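Long-range contact in Beta/gamma crystallin 'Greek key' domain-containing protein (Methanosaeta thermophila PT, PDB 5HT7), which binds transition-metal ions such as iron(II) as a trimeric betagamma-crystallin of a methane-producing thermophilic archaeon: residues M37-G42 and F60-Y65. Residues are numbered along the deposited sequence; the frame is centred on the assembly and turned at random.
Sequences MVVLSG and FGPGIY
Met37 and Val39 pair with Tyr65 and Gly63 through four backbone hydrogen bonds, two for each pair, which join strands 37-39 and 63-65 into an antiparallel ladder whose directions differ by 169°. Between these hydrogen-bonded pairs lies the non-hydrogen-bonded pair Val38–Ile64. The positive phi of Gly63, with its extended psi, would press a side chain against the preceding carbonyl oxygen, a conformation that suits glycine; its O receives Val39 N at 2.9 Å, and Val38 CA makes a CA-H...O contact with the same oxygen.

Met37 shows how a side chain from one sheet can reach the residues of the other. It extends with CG anti to the backbone N (chi1 171°) and then bends at its last torsion, placing Met37 CE over one face of the Phe60 ring, 3.8 Å from its centroid. This is a CH-pi contact; SD sits farther above the same ring as a Met-aromatic partner. Tyr65 meets Phe60 differently: CD1 of Phe60 stands over the centre of the tyrosine ring, whose CE1 lies at the edge of the phenylalanine ring. Tyr65 OH donates a hydrogen bond of 2.7 Å to Gly61 O, from above the carbonyl plane, tying the 60-63 turn back onto the ring. Val39 lies against both, with CB 3.4 Å from Gly61 O and CG2 4.0 Å from Tyr65 CE2. Farther along, Pro62 CD packs 3.3 Å from Gly42 O, a buried oxygen without a hydrogen-bond partner.

On the Val38–Ile64 face, Phe18 of a second subunit packs against both residues. Met37 also touches Leu4 and Met79, and Phe60 touches Leu46. Strand 63-65 is the outermost strand, within this chain, of one four-stranded sheet, while Phe60 belongs to the segment leading from the other, the paired-sheet packing characteristic of the Greek key betagamma-crystallin domain.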
ATOM      1  N   MET A  37       2.421  -7.964  10.487  1.00 20.50           N
ATOM      2  CA  MET A  37       3.373  -7.603   9.454  1.00 20.43           C
ATOM      3  C   MET A  37       3.340  -8.602   8.314  1.00 22.63           C
ATOM      4  O   MET A  37       3.122  -9.806   8.528  1.00 23.08           O
ATOM      5  CB  MET A  37       4.785  -7.520  10.056  1.00 22.62           C
ATOM      6  CG  MET A  37       5.909  -7.351   9.028  1.00 24.93           C
ATOM      7  SD  MET A  37       7.505  -7.113   9.847  1.00 25.55           S
ATOM      8  CE  MET A  37       7.748  -8.710  10.613  1.00 27.94           C
ATOM      9  N   VAL A  38       3.529  -8.102   7.094  1.00 22.59           N
ATOM     10  CA  VAL A  38       3.728  -8.976   5.958  1.00 23.64           C
ATOM     11  C   VAL A  38       5.087  -8.666   5.355  1.00 25.04           C
ATOM     12  O   VAL A  38       5.433  -7.504   5.152  1.00 22.93           O
ATOM     13  CB  VAL A  38       2.629  -8.806   4.888  1.00 23.43           C
ATOM     14  CG1 VAL A  38       2.980  -9.625   3.644  1.00 23.34           C
ATOM     15  CG2 VAL A  38       1.273  -9.227   5.448  1.00 22.63           C
ATOM     16  N   VAL A  39       5.879  -9.700   5.119  1.00 23.67           N
ATOM     17  CA  VAL A  39       7.153  -9.518   4.442  1.00 25.17           C
ATOM     18  C   VAL A  39       7.010 -10.086   3.040  1.00 27.71           C
ATOM     19  O   VAL A  39       6.675 -11.259   2.880  1.00 28.92           O
ATOM     20  CB  VAL A  39       8.310 -10.208   5.188  1.00 25.18           C
ATOM     21  CG1 VAL A  39       9.576 -10.151   4.348  1.00 30.83           C
ATOM     22  CG2 VAL A  39       8.533  -9.539   6.552  1.00 26.99           C
ATOM     23  N   LEU A  40       7.243  -9.255   2.029  1.00 26.97           N
ATOM     24  CA  LEU A  40       7.041  -9.674   0.646  1.00 32.51           C
ATOM     25  C   LEU A  40       8.316 -10.239   0.034  1.00 37.14           C
ATOM     26  O   LEU A  40       8.279 -11.167  -0.767  1.00 35.41           O
ATOM     27  CB  LEU A  40       6.531  -8.502  -0.193  1.00 30.16           C
ATOM     28  CG  LEU A  40       5.182  -7.969   0.303  1.00 33.19           C
ATOM     29  CD1 LEU A  40       4.881  -6.600  -0.280  1.00 43.73           C
ATOM     30  CD2 LEU A  40       4.089  -8.959  -0.039  1.00 33.87           C
ATOM     31  N   SER A  41       9.449  -9.674   0.414  1.00 35.01           N
ATOM     32  CA  SER A  41      10.713 -10.162  -0.105  1.00 40.22           C
ATOM     33  C   SER A  41      11.840  -9.826   0.845  1.00 37.26           C
ATOM     34  O   SER A  41      11.756  -8.860   1.608  1.00 41.87           O
ATOM     35  CB  SER A  41      10.990  -9.575  -1.486  1.00 41.21           C
ATOM     36  OG  SER A  41      11.103  -8.165  -1.419  1.00 41.97           O
ATOM     37  N   GLY A  42      12.891 -10.635   0.798  1.00 40.63           N
ATOM     38  CA  GLY A  42      14.059 -10.418   1.621  1.00 37.73           C
ATOM     39  C   GLY A  42      13.841 -10.845   3.056  1.00 34.92           C
ATOM     40  O   GLY A  42      12.738 -11.245   3.441  1.00 33.88           O
ATOM     41  N   PHE A  60      12.942 -11.915  10.063  1.00 36.19           N
ATOM     42  CA  PHE A  60      11.733 -12.281   9.327  1.00 33.85           C
ATOM     43  C   PHE A  60      11.938 -12.346   7.823  1.00 34.93           C
ATOM     44  O   PHE A  60      12.241 -11.336   7.184  1.00 33.82           O
ATOM     45  CB  PHE A  60      10.608 -11.294   9.652  1.00 33.42           C
ATOM     46  CG  PHE A  60      10.209 -11.291  11.102  1.00 34.74           C
ATOM     47  CD1 PHE A  60       9.163 -12.085  11.550  1.00 33.07           C
ATOM     48  CD2 PHE A  60      10.900 -10.520  12.021  1.00 35.13           C
ATOM     49  CE1 PHE A  60       8.804 -12.094  12.892  1.00 38.11           C
ATOM     50  CE2 PHE A  60      10.552 -10.525  13.355  1.00 36.26           C
ATOM     51  CZ  PHE A  60       9.501 -11.314  13.793  1.00 38.41           C
ATOM     52  N   GLY A  61      11.764 -13.538   7.262  1.00 33.15           N
ATOM     53  CA  GLY A  61      11.799 -13.713   5.822  1.00 31.70           C
ATOM     54  C   GLY A  61      10.387 -13.558   5.292  1.00 33.16           C
ATOM     55  O   GLY A  61       9.477 -13.249   6.063  1.00 33.10           O
ATOM     56  N   PRO A  62      10.190 -13.781   3.986  1.00 33.83           N
ATOM     57  CA  PRO A  62       8.861 -13.636   3.374  1.00 33.00           C
ATOM     58  C   PRO A  62       7.803 -14.446   4.110  1.00 34.17           C
ATOM     59  O   PRO A  62       8.079 -15.577   4.506  1.00 32.13           O
ATOM     60  CB  PRO A  62       9.074 -14.161   1.955  1.00 32.44           C
ATOM     61  CG  PRO A  62      10.518 -13.857   1.680  1.00 32.04           C
ATOM     62  CD  PRO A  62      11.223 -14.107   2.985  1.00 32.65           C
ATOM     63  N   GLY A  63       6.626 -13.858   4.319  1.00 28.58           N
ATOM     64  CA  GLY A  63       5.561 -14.523   5.042  1.00 32.34           C
ATOM     65  C   GLY A  63       4.546 -13.561   5.636  1.00 31.89           C
ATOM     66  O   GLY A  63       4.677 -12.346   5.518  1.00 28.01           O
ATOM     67  N   ILE A  64       3.537 -14.126   6.282  1.00 28.28           N
ATOM     68  CA  ILE A  64       2.471 -13.372   6.926  1.00 30.13           C
ATOM     69  C   ILE A  64       2.541 -13.594   8.437  1.00 33.16           C
ATOM     70  O   ILE A  64       2.467 -14.736   8.907  1.00 35.91           O
ATOM     71  CB  ILE A  64       1.081 -13.796   6.384  1.00 29.33           C
ATOM     72  CG1 ILE A  64       0.994 -13.537   4.873  1.00 29.93           C
ATOM     73  CG2 ILE A  64      -0.026 -13.059   7.099  1.00 29.27           C
ATOM     74  CD1 ILE A  64      -0.318 -14.006   4.240  1.00 27.85           C
ATOM     75  N   TYR A  65       2.690 -12.510   9.195  1.00 28.74           N
ATOM     76  CA  TYR A  65       2.860 -12.588  10.650  1.00 27.98           C
ATOM     77  C   TYR A  65       1.733 -11.869  11.388  1.00 28.23           C
ATOM     78  O   TYR A  65       1.839 -10.686  11.697  1.00 27.16           O
ATOM     79  CB  TYR A  65       4.225 -12.010  11.047  1.00 27.79           C
ATOM     80  CG  TYR A  65       5.359 -12.664  10.295  1.00 32.35           C
ATOM     81  CD1 TYR A  65       5.916 -13.858  10.741  1.00 32.61           C
ATOM     82  CD2 TYR A  65       5.843 -12.114   9.116  1.00 29.74           C
ATOM     83  CE1 TYR A  65       6.946 -14.473  10.043  1.00 34.21           C
ATOM     84  CE2 TYR A  65       6.875 -12.721   8.413  1.00 34.72           C
ATOM     85  CZ  TYR A  65       7.421 -13.903   8.885  1.00 34.60           C
ATOM     86  OH  TYR A  65       8.440 -14.516   8.188  1.00 38.79           O
TER